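Local coordinates for aldolase (Klebsiella pneumoniae, PDB 6VOQ), which belongs to the class II aldolase and adducin family and binds a zinc ion within its alpha/beta fold, at residues Ala28-Leu33 / Lys71-Val76; Ala81-Asn86 / Lys90-Leu95; Pro163-Ser168 / Asn175-Leu180. All coordinates share one frame; numbering follows the deposited sequence.

Contact 1 (Ala28-Leu33 / Lys71-Val76); sequences AGNLSL and KPSKEV. With ZN (zinc ion), chain B.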
# COMPACT_ATOMS: atom_id res chain seq x y z
N ALA A 28 0.31 -3.63 17.47
CA ALA A 28 1.66 -4.18 17.37
C ALA A 28 2.72 -3.09 17.29
O ALA A 28 2.53 -2.06 16.63
CB ALA A 28 1.78 -5.10 16.16
N GLY A 29 3.84 -3.34 17.95
CA GLY A 29 5.00 -2.48 17.82
C GLY A 29 5.21 -1.62 19.04
O GLY A 29 4.28 -1.31 19.80
N ASN A 30 6.46 -1.21 19.25
CA ASN A 30 6.78 -0.29 20.33
C ASN A 30 8.09 0.42 19.99
O ASN A 30 8.90 -0.08 19.21
CB ASN A 30 6.87 -1.01 21.67
CG ASN A 30 7.54 -2.36 21.57
OD1 ASN A 30 8.76 -2.45 21.54
ND2 ASN A 30 6.74 -3.41 21.50
N LEU A 31 8.26 1.60 20.57
CA LEU A 31 9.43 2.43 20.37
C LEU A 31 10.04 2.74 21.73
O LEU A 31 9.33 2.86 22.73
CB LEU A 31 9.07 3.75 19.63
CG LEU A 31 8.12 3.62 18.43
CD1 LEU A 31 7.67 4.97 17.90
CD2 LEU A 31 8.76 2.81 17.31
N SER A 32 11.36 2.84 21.76
CA SER A 32 12.04 3.34 22.95
C SER A 32 13.23 4.20 22.54
O SER A 32 13.79 4.05 21.44
CB SER A 32 12.50 2.20 23.87
OG SER A 32 13.58 1.47 23.31
N LEU A 33 13.62 5.10 23.44
CA LEU A 33 14.81 5.92 23.23
C LEU A 33 15.39 6.34 24.57
O LEU A 33 14.65 6.54 25.55
CB LEU A 33 14.51 7.15 22.36
CG LEU A 33 13.46 8.17 22.82
CD1 LEU A 33 14.04 9.18 23.78
CD2 LEU A 33 12.85 8.89 21.62
N LYS A 71 1.99 2.62 32.10
CA LYS A 71 2.86 1.46 32.28
C LYS A 71 3.49 1.13 30.93
O LYS A 71 2.81 1.21 29.90
CB LYS A 71 2.09 0.26 32.86
CG LYS A 71 2.98 -0.95 33.23
CD LYS A 71 3.71 -0.78 34.58
CE LYS A 71 4.84 -1.82 34.77
NZ LYS A 71 4.42 -2.97 35.64
N PRO A 72 4.79 0.83 30.89
CA PRO A 72 5.44 0.58 29.60
C PRO A 72 4.90 -0.67 28.92
O PRO A 72 4.31 -1.55 29.54
CB PRO A 72 6.91 0.40 29.98
CG PRO A 72 6.88 -0.02 31.41
CD PRO A 72 5.75 0.75 32.01
N SER A 73 5.12 -0.72 27.61
CA SER A 73 4.91 -1.94 26.86
C SER A 73 5.64 -3.10 27.52
O SER A 73 6.76 -2.93 28.03
CB SER A 73 5.42 -1.75 25.42
OG SER A 73 5.23 -2.94 24.67
N LYS A 74 5.01 -4.27 27.53
CA LYS A 74 5.67 -5.45 28.08
C LYS A 74 6.93 -5.83 27.29
O LYS A 74 7.84 -6.44 27.86
CB LYS A 74 4.69 -6.62 28.13
CG LYS A 74 3.39 -6.24 28.81
CD LYS A 74 2.37 -7.35 28.74
CE LYS A 74 2.34 -8.14 30.03
NZ LYS A 74 1.51 -9.36 29.92
N GLU A 75 7.02 -5.46 26.02
CA GLU A 75 8.20 -5.79 25.23
C GLU A 75 9.37 -4.87 25.51
O GLU A 75 10.48 -5.13 25.00
CB GLU A 75 7.84 -5.77 23.74
CG GLU A 75 6.70 -6.71 23.42
CD GLU A 75 6.47 -6.87 21.94
OE1 GLU A 75 6.93 -7.89 21.38
OE2 GLU A 75 5.83 -5.98 21.34
N VAL A 76 9.17 -3.81 26.31
CA VAL A 76 10.28 -2.95 26.71
C VAL A 76 11.30 -3.74 27.52
O VAL A 76 12.48 -3.35 27.58
CB VAL A 76 9.74 -1.72 27.47
CG1 VAL A 76 10.87 -0.86 28.02
CG2 VAL A 76 8.84 -0.90 26.55
ZN ZN B . 6.40 -7.85 19.19
O HOH W 1 3.75 -5.44 19.68

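Contact 2 (Ala81-Asn86 / Lys90-Leu95); sequences AVYLHN and KAIVHL. With ZN (zinc ion), chain B.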
# COMPACT_ATOMS: atom_id res chain seq x y z
N ALA A 81 17.34 -4.98 27.56
CA ALA A 81 18.45 -5.91 27.38
C ALA A 81 19.44 -5.41 26.34
O ALA A 81 20.66 -5.52 26.54
CB ALA A 81 17.93 -7.29 27.00
N VAL A 82 18.95 -4.82 25.25
CA VAL A 82 19.84 -4.28 24.23
C VAL A 82 20.63 -3.09 24.77
O VAL A 82 21.86 -3.03 24.64
CB VAL A 82 19.05 -3.89 22.97
CG1 VAL A 82 19.98 -3.27 21.93
CG2 VAL A 82 18.32 -5.10 22.42
N TYR A 83 19.94 -2.12 25.37
CA TYR A 83 20.61 -0.94 25.91
C TYR A 83 21.70 -1.33 26.89
O TYR A 83 22.78 -0.73 26.90
CB TYR A 83 19.61 -0.01 26.59
CG TYR A 83 18.67 0.70 25.66
CD1 TYR A 83 19.11 1.75 24.88
CD2 TYR A 83 17.33 0.33 25.58
CE1 TYR A 83 18.24 2.41 24.03
CE2 TYR A 83 16.46 0.97 24.73
CZ TYR A 83 16.92 2.02 23.96
OH TYR A 83 16.06 2.68 23.11
N LEU A 84 21.43 -2.32 27.75
CA LEU A 84 22.36 -2.71 28.80
C LEU A 84 23.61 -3.40 28.28
O LEU A 84 24.53 -3.63 29.07
CB LEU A 84 21.65 -3.62 29.81
CG LEU A 84 20.63 -2.97 30.73
CD1 LEU A 84 19.74 -4.03 31.33
CD2 LEU A 84 21.33 -2.17 31.82
N HIS A 85 23.67 -3.72 26.98
CA HIS A 85 24.85 -4.37 26.42
C HIS A 85 25.27 -3.75 25.10
O HIS A 85 25.92 -4.40 24.28
CB HIS A 85 24.60 -5.87 26.27
CG HIS A 85 24.36 -6.54 27.58
ND1 HIS A 85 23.12 -6.60 28.16
CD2 HIS A 85 25.22 -7.08 28.47
CE1 HIS A 85 23.21 -7.19 29.34
NE2 HIS A 85 24.48 -7.49 29.55
N ASN A 86 24.92 -2.48 24.89
CA ASN A 86 25.40 -1.73 23.73
C ASN A 86 25.29 -0.24 24.01
O ASN A 86 24.21 0.34 23.84
CB ASN A 86 24.59 -2.09 22.48
CG ASN A 86 25.05 -1.33 21.26
OD1 ASN A 86 26.07 -0.65 21.29
ND2 ASN A 86 24.30 -1.45 20.17
N LYS A 90 20.92 4.16 21.20
CA LYS A 90 20.19 5.25 21.82
C LYS A 90 18.69 5.17 21.58
O LYS A 90 17.94 5.98 22.16
CB LYS A 90 20.71 6.60 21.32
CG LYS A 90 22.21 6.78 21.43
CD LYS A 90 22.67 6.73 22.88
CE LYS A 90 24.17 6.98 22.99
NZ LYS A 90 24.66 7.01 24.41
N ALA A 91 18.23 4.25 20.74
CA ALA A 91 16.83 4.14 20.37
C ALA A 91 16.63 2.79 19.71
O ALA A 91 17.51 2.28 19.02
CB ALA A 91 16.39 5.26 19.43
N ILE A 92 15.45 2.22 19.95
CA ILE A 92 15.08 0.91 19.46
C ILE A 92 13.69 1.01 18.84
O ILE A 92 12.78 1.58 19.44
CB ILE A 92 15.08 -0.16 20.57
CG1 ILE A 92 16.50 -0.44 21.04
CG2 ILE A 92 14.45 -1.45 20.07
CD1 ILE A 92 16.54 -1.56 22.07
N VAL A 93 13.55 0.45 17.64
CA VAL A 93 12.28 0.34 16.96
C VAL A 93 11.95 -1.14 16.88
O VAL A 93 12.74 -1.93 16.34
CB VAL A 93 12.32 0.99 15.56
CG1 VAL A 93 11.15 0.52 14.69
CG2 VAL A 93 12.33 2.49 15.70
N HIS A 94 10.83 -1.53 17.45
CA HIS A 94 10.34 -2.89 17.32
C HIS A 94 9.01 -2.86 16.59
O HIS A 94 8.08 -2.17 17.02
CB HIS A 94 10.18 -3.58 18.67
CG HIS A 94 9.47 -4.89 18.57
ND1 HIS A 94 9.92 -5.92 17.77
CD2 HIS A 94 8.32 -5.32 19.14
CE1 HIS A 94 9.09 -6.94 17.87
NE2 HIS A 94 8.11 -6.60 18.69
N LEU A 95 8.92 -3.59 15.49
CA LEU A 95 7.71 -3.66 14.70
C LEU A 95 7.45 -5.10 14.31
O LEU A 95 8.35 -5.94 14.34
CB LEU A 95 7.81 -2.82 13.42
CG LEU A 95 8.00 -1.33 13.56
CD1 LEU A 95 8.37 -0.80 12.21
CD2 LEU A 95 6.72 -0.69 14.08
ZN ZN B . 6.40 -7.85 19.19

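Contact 3 (Pro163-Ser168 / Asn175-Leu180); sequences PVVTGS and NNTEEL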
# COMPACT_ATOMS: atom_id res chain seq x y z
N PRO A 163 11.18 -7.80 13.69
CA PRO A 163 12.49 -7.18 13.89
C PRO A 163 12.58 -6.31 15.14
O PRO A 163 11.59 -5.75 15.62
CB PRO A 163 12.64 -6.31 12.64
CG PRO A 163 11.26 -5.92 12.33
CD PRO A 163 10.44 -7.14 12.60
N VAL A 164 13.80 -6.21 15.64
CA VAL A 164 14.17 -5.29 16.71
C VAL A 164 15.40 -4.55 16.19
O VAL A 164 16.44 -5.17 15.94
CB VAL A 164 14.49 -6.03 18.02
CG1 VAL A 164 15.04 -5.04 19.06
CG2 VAL A 164 13.25 -6.74 18.54
N VAL A 165 15.28 -3.23 16.02
CA VAL A 165 16.27 -2.45 15.28
C VAL A 165 16.77 -1.29 16.14
O VAL A 165 15.96 -0.50 16.64
CB VAL A 165 15.68 -1.94 13.95
CG1 VAL A 165 16.75 -1.31 13.10
CG2 VAL A 165 15.00 -3.10 13.21
N THR A 166 18.10 -1.19 16.29
CA THR A 166 18.69 -0.11 17.08
C THR A 166 19.15 1.03 16.18
O THR A 166 19.19 0.93 14.95
CB THR A 166 19.89 -0.59 17.91
OG1 THR A 166 21.03 -0.72 17.06
CG2 THR A 166 19.59 -1.93 18.60
N GLY A 167 19.49 2.14 16.83
CA GLY A 167 20.00 3.29 16.12
C GLY A 167 20.57 4.29 17.10
O GLY A 167 20.38 4.19 18.31
N SER A 168 21.29 5.27 16.54
CA SER A 168 21.87 6.35 17.33
C SER A 168 20.85 7.42 17.69
O SER A 168 21.17 8.32 18.47
CB SER A 168 23.04 6.99 16.58
OG SER A 168 22.64 7.43 15.29
N ASN A 175 14.87 4.77 10.25
CA ASN A 175 15.43 4.63 8.91
C ASN A 175 16.09 3.27 8.72
O ASN A 175 15.92 2.64 7.67
CB ASN A 175 16.43 5.76 8.63
CG ASN A 175 15.77 7.12 8.50
OD1 ASN A 175 14.55 7.23 8.38
ND2 ASN A 175 16.59 8.18 8.52
N ASN A 176 16.83 2.80 9.72
CA ASN A 176 17.38 1.44 9.66
C ASN A 176 16.28 0.41 9.52
O ASN A 176 16.41 -0.54 8.74
CB ASN A 176 18.20 1.15 10.91
CG ASN A 176 19.43 1.99 11.00
OD1 ASN A 176 19.86 2.57 10.01
ND2 ASN A 176 20.01 2.06 12.19
N THR A 177 15.20 0.56 10.29
CA THR A 177 14.08 -0.37 10.21
C THR A 177 13.45 -0.34 8.83
O THR A 177 13.13 -1.39 8.26
CB THR A 177 13.03 -0.05 11.27
OG1 THR A 177 13.65 -0.05 12.56
CG2 THR A 177 11.93 -1.09 11.26
N GLU A 178 13.24 0.86 8.29
CA GLU A 178 12.62 0.96 6.98
C GLU A 178 13.52 0.37 5.91
O GLU A 178 13.04 -0.28 4.98
CB GLU A 178 12.29 2.42 6.66
CG GLU A 178 11.08 2.91 7.40
CD GLU A 178 10.96 4.40 7.35
OE1 GLU A 178 11.96 5.08 7.61
OE2 GLU A 178 9.86 4.90 7.06
N GLU A 179 14.83 0.58 6.03
CA GLU A 179 15.76 -0.04 5.09
C GLU A 179 15.73 -1.56 5.21
O GLU A 179 15.73 -2.26 4.19
CB GLU A 179 17.17 0.50 5.33
CG GLU A 179 18.17 0.09 4.26
CD GLU A 179 17.83 0.68 2.90
OE1 GLU A 179 17.46 1.87 2.84
OE2 GLU A 179 17.92 -0.06 1.89
N LEU A 180 15.68 -2.08 6.44
CA LEU A 180 15.62 -3.53 6.62
C LEU A 180 14.34 -4.10 6.05
O LEU A 180 14.36 -5.13 5.37
CB LEU A 180 15.73 -3.87 8.10
CG LEU A 180 17.13 -4.03 8.64
CD1 LEU A 180 17.05 -4.00 10.16
CD2 LEU A 180 17.74 -5.33 8.12

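Contact 1 (Ala28-Leu33 / Lys71-Val76)
Metal coordination sets the pattern here, because the Glu-75 carboxylate that meets Asn-30 also binds the zinc ion. Its OE1 lies 2.3 Å from the zinc, while OE2 stands farther off at 2.9 Å and turns to the strand that begins at Asn-30; His-94, His-96 and His-161 complete the metal site.

Hydrogen bonding occupies that second oxygen. Asn-30 ND2 approaches Glu-75 OE2 to 2.7 Å, but the bond is weak, bent to 119° at the hydrogen, and the amide and carboxylate planes are 78° apart. A water adds a second link, accepting from Gly-29 N and donating to Glu-75 OE2, each at 2.7 Å. Glu-75 reaches this far because its chain is extended beyond CG (chi2 -171°).

Van der Waals contact makes up the rest. Asn-30 ND2 also passes over Glu-75 CB at 3.4 Å, and its CB and amide lie against Ser-73, whose OG weakly caps Glu-75 N at the turn leading into helix 76-83.

The carboxylate is thus divided between metal and second shell: OE1 serves the zinc, and the amide and water on OE2 probably limit its rotation.

Contact 2 (Ala81-Asn86 / Lys90-Leu95)
Tyr-83, of helix 76-83, sets the edge of its ring against the backbone where the chain enters strand 91-94, and also meets the side chain of Ile-92. With CG anti to the carbonyl carbon (chi1 -70°), the ring is carried from the helix across to the strand. The CE1 edge faces the backbone, with Lys-90 C in the ring plane and 3.7 Å from Tyr-83 CE1. At the far end the phenol oxygen comes close to the backbone, Tyr-83 OH standing 3.2 Å from Ala-91 CA. It is also near Ile-92 N, but the angle is too poor for a hydrogen bond; the hydroxyl is instead hydrogen-bonded with Ser-32 OG on the adjoining strand 30-34, while Ile-92 joins Ser-32 through the backbone.

Ile-92 comes from the opposite direction and points its side chain at the helix. Its CD1 is the meeting point, 3.7 Å from Tyr-83 CE2 and obliquely placed beside the ring, while CG1 lies 3.8 Å from Tyr-83 CZ. The same methyl reaches the next helical residue back, with Ile-92 CD1 3.5 Å from Val-82 CB and both Val-82 methyls close by. Val-82 also touches Leu-146 of helix 140-149 and Cys-89.

Two residues on from Ile-92, His-94 binds zinc through NE2 at 2.2 Å.

The chemistry is therefore mixed in character: an apolar core formed by one isoleucine methyl, a valine and an aromatic ring, bordered by a phenol whose buried hydroxyl is satisfied from the neighbouring strand. Ile-92 meets the helix side chain to side chain, whereas the edge and hydroxyl of Tyr-83 meet the strand's backbone; the strand so packed carries a zinc ligand.

Contact 3 (Pro163-Ser168 / Asn175-Leu180)
Strand 163-167 and helix 175-180 run in largely opposed directions, their axes 8.0 Å apart at closest and their N-to-C directions 137° apart. The backbones come nearest at Val-165 and Thr-177, whose CA atoms are 5.9 Å apart.

Val-165 is the centre of the side-chain packing. Its CB sits close to the hydroxyl of Thr-177, 3.1 Å from OG1, which donates to Ala-173 O one turn back in the helix, so that its hydrogen is already engaged where the oxygen meets the valine. The two branches of Val-165 then diverge: CG1, anti to the backbone N (chi1 -172°), rests on Asn-176 CB at 3.6 Å, while CG2 meets Leu-180 CD1 tip to tip at 3.8 Å.

One polar bond joins the elements. Asn-176 ND2 donates to Thr-166 O over 3.1 Å with an angle of 162° at the hydrogen, the oxygen lying in the amide plane and the donor in the carbonyl plane. Gly-167 CA passes beside the same amide nitrogen.

Helix 170-190 thus packs across an interior strand of the mixed sheet as one of its covering layers, the sheet-and-helix architecture of the class II aldolase and adducin fold.

The three contacts follow one another along the chain and meet on a single sheet, where strand 91-94 of contact 2 lies between strand 30-34 of contact 1 and strand 162-167 of contact 3. Contacts 1 and 2 have centres about 11 Å apart and share the zinc site, with Glu-75 OE1 3.2 Å from His-94 NE2. Contacts 2 and 3, about 10 Å between centres, join through a probable backbone hydrogen bond from Val-93 N to Val-165 O, 2.8 Å, and another between His-94 ND1 and Pro-163 O, 2.7 Å. The strand of contact 3 thus probably helps to orient a zinc ligand through Pro-163 O, although the Val-165 side chain is about 12 Å from the metal.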